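Local coordinates for cell shape-determining protein MreC (Streptococcus pneumoniae, PDB 2QF4), which helps to form and maintain cell shape, probably as part of the elongasome that synthesizes peripheral peptidoglycan, at residues K72-I77 with T83-I88. Sequence-based numbering, arbitrary orientation. Where two conformers were deposited one is given.
Sequences KISVKI and TIYGII
K76 and Y85 face each other as a non-hydrogen-bonded antiparallel pair, and their side chains run side by side, away from the sheet. Followed outward, the K76 chain begins with CB lying almost over the middle of the Y85 ring, 4.0 Å from its centroid and 13° off the normal, a CH-pi contact; the same CB touches I84 O at 3.6 Å and T83 CG2 at 3.8 Å. CG, 4.2 Å from T83 CG2, sits between the backbone N and the carbonyl carbon (chi1 63°), which sets the extended chain climbing alongside the phenol. CD reaches the far end of the ring, 3.7 Å from Y85 OH. NZ forms a salt bridge with D127 and shares a water with Y85 OH. S74 stands on this same face; a second water joins its OG to G86 O, and OG also bonds L120 N. On the face of V75 and I77, I88 CG1 packs 3.7 Å from V75 CG1, the two side chains crossing at about a right angle, while I77 lies opposite I84. V75 and G86 exchange N-H and C=O, and so do I77 and I84. The V75 N to G86 O bond is straight at the hydrogen (177°) but comes from above the carbonyl plane; I77 N lies 2.8 Å from I84 O. Beyond them I88 N binds I73 O, and two waters link I88 O to the amides of K72 and I73. This hairpin belongs to one of two six-stranded antiparallel barrels of the alpha-lytic-protease-like periplasmic domain: strand 114-118 borders strand 74-79, strand 97-101 borders strand 82-92, and V75 meets both neighbours through V115 and I100.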
loop_
_atom_site.group_PDB
_atom_site.type_symbol
_atom_site.label_atom_id
_atom_site.label_comp_id
_atom_site.label_asym_id
_atom_site.label_seq_id
_atom_site.Cartn_x
_atom_site.Cartn_y
_atom_site.Cartn_z
ATOM N N LYS A 72 -7.069 4.705 -2.430
ATOM C CA LYS A 72 -6.519 5.988 -1.937
ATOM C C LYS A 72 -5.558 5.735 -0.783
ATOM O O LYS A 72 -5.567 6.450 0.222
ATOM C CB LYS A 72 -7.644 6.956 -1.532
ATOM C CG LYS A 72 -8.580 7.297 -2.701
ATOM C CD LYS A 72 -9.578 8.392 -2.337
ATOM C CE LYS A 72 -10.619 8.673 -3.456
ATOM N NZ LYS A 72 -11.759 7.680 -3.356
ATOM N N ILE A 73 -4.665 4.766 -0.974
ATOM C CA ILE A 73 -3.671 4.448 0.017
ATOM C C ILE A 73 -2.613 5.546 0.030
ATOM O O ILE A 73 -1.953 5.802 -0.977
ATOM C CB ILE A 73 -2.990 3.091 -0.239
ATOM C CG1 ILE A 73 -4.011 1.946 -0.204
ATOM C CG2 ILE A 73 -1.881 2.841 0.804
ATOM C CD1 ILE A 73 -3.473 0.669 -0.908
ATOM N N SER A 74 -2.456 6.203 1.174
ATOM C CA SER A 74 -1.470 7.258 1.353
ATOM C C SER A 74 -0.052 6.717 1.372
ATOM O O SER A 74 0.224 5.750 2.074
ATOM C CB SER A 74 -1.783 7.947 2.701
ATOM O OG SER A 74 -0.720 8.782 3.140
ATOM N N VAL A 75 0.841 7.354 0.618
ATOM C CA VAL A 75 2.261 7.050 0.604
ATOM C C VAL A 75 3.042 8.335 0.725
ATOM O O VAL A 75 2.537 9.425 0.509
ATOM C CB VAL A 75 2.683 6.269 -0.689
ATOM C CG1 VAL A 75 2.025 4.895 -0.683
ATOM C CG2 VAL A 75 2.369 7.034 -1.975
ATOM N N LYS A 76 4.308 8.153 1.072
ATOM C CA LYS A 76 5.230 9.265 1.118
ATOM C C LYS A 76 6.576 8.822 0.567
ATOM O O LYS A 76 6.984 7.671 0.613
ATOM C CB LYS A 76 5.349 9.855 2.526
ATOM C CG LYS A 76 5.890 8.935 3.539
ATOM C CD LYS A 76 5.844 9.530 4.946
ATOM C CE LYS A 76 6.346 8.532 5.958
ATOM N NZ LYS A 76 6.329 9.104 7.346
ATOM N N ILE A 77 7.249 9.798 -0.033
ATOM C CA ILE A 77 8.526 9.638 -0.728
ATOM C C ILE A 77 9.537 10.535 -0.019
ATOM O O ILE A 77 9.280 11.725 0.173
ATOM C CB ILE A 77 8.402 10.079 -2.194
ATOM C CG1 ILE A 77 7.289 9.296 -2.921
ATOM C CG2 ILE A 77 9.718 9.932 -2.911
ATOM C CD1 ILE A 77 6.891 9.871 -4.284
ATOM N N THR A 83 9.968 15.452 2.411
ATOM C CA THR A 83 8.981 14.384 2.247
ATOM C C THR A 83 7.879 14.854 1.330
ATOM O O THR A 83 7.356 15.957 1.504
ATOM C CB THR A 83 8.404 14.017 3.613
ATOM O OG1 THR A 83 9.487 13.800 4.538
ATOM C CG2 THR A 83 7.570 12.773 3.538
ATOM N N ILE A 84 7.515 14.012 0.371
ATOM C CA ILE A 84 6.423 14.256 -0.567
ATOM C C ILE A 84 5.351 13.215 -0.341
ATOM O O ILE A 84 5.643 12.024 -0.367
ATOM C CB ILE A 84 6.917 14.179 -2.041
ATOM C CG1 ILE A 84 8.133 15.113 -2.330
ATOM C CG2 ILE A 84 5.740 14.475 -2.991
ATOM C CD1 ILE A 84 9.474 14.474 -2.229
ATOM N N TYR A 85 4.126 13.661 -0.113
ATOM C CA TYR A 85 2.992 12.753 0.069
ATOM C C TYR A 85 2.224 12.599 -1.226
ATOM O O TYR A 85 2.108 13.546 -2.003
ATOM C CB TYR A 85 2.066 13.297 1.171
ATOM C CG TYR A 85 2.616 13.101 2.572
ATOM C CD1 TYR A 85 3.607 13.941 3.069
ATOM C CD2 TYR A 85 2.168 12.073 3.372
ATOM C CE1 TYR A 85 4.142 13.745 4.341
ATOM C CE2 TYR A 85 2.689 11.879 4.659
ATOM C CZ TYR A 85 3.690 12.708 5.123
ATOM O OH TYR A 85 4.205 12.525 6.389
ATOM N N GLY A 86 1.631 11.426 -1.411
ATOM C CA GLY A 86 0.742 11.153 -2.533
ATOM C C GLY A 86 -0.120 9.959 -2.238
ATOM O O GLY A 86 -0.218 9.527 -1.093
ATOM N N ILE A 87 -0.768 9.431 -3.263
ATOM C CA ILE A 87 -1.622 8.235 -3.103
ATOM C C ILE A 87 -1.294 7.256 -4.228
ATOM O O ILE A 87 -0.952 7.611 -5.327
ATOM C CB ILE A 87 -3.152 8.473 -3.028
ATOM C CG1 ILE A 87 -3.621 9.168 -4.317
ATOM C CG2 ILE A 87 -3.495 9.319 -1.835
ATOM C CD1 ILE A 87 -5.161 8.996 -4.601
ATOM N N ILE A 88 -1.480 5.989 -3.911
ATOM C CA ILE A 88 -1.399 4.913 -4.902
ATOM C C ILE A 88 -2.641 4.943 -5.784
ATOM O O ILE A 88 -3.757 4.985 -5.274
ATOM C CB ILE A 88 -1.279 3.567 -4.219
ATOM C CG1 ILE A 88 0.067 3.455 -3.488
ATOM C CG2 ILE A 88 -1.432 2.424 -5.230
ATOM C CD1 ILE A 88 0.188 2.249 -2.551
HETATM O O HOH W 1 -6.535 5.340 -5.271
HETATM O O HOH W 2 -4.533 3.097 -3.330
HETATM O O HOH W 3 -0.747 10.785 1.354
HETATM O O HOH W 4 3.641 10.234 7.682
#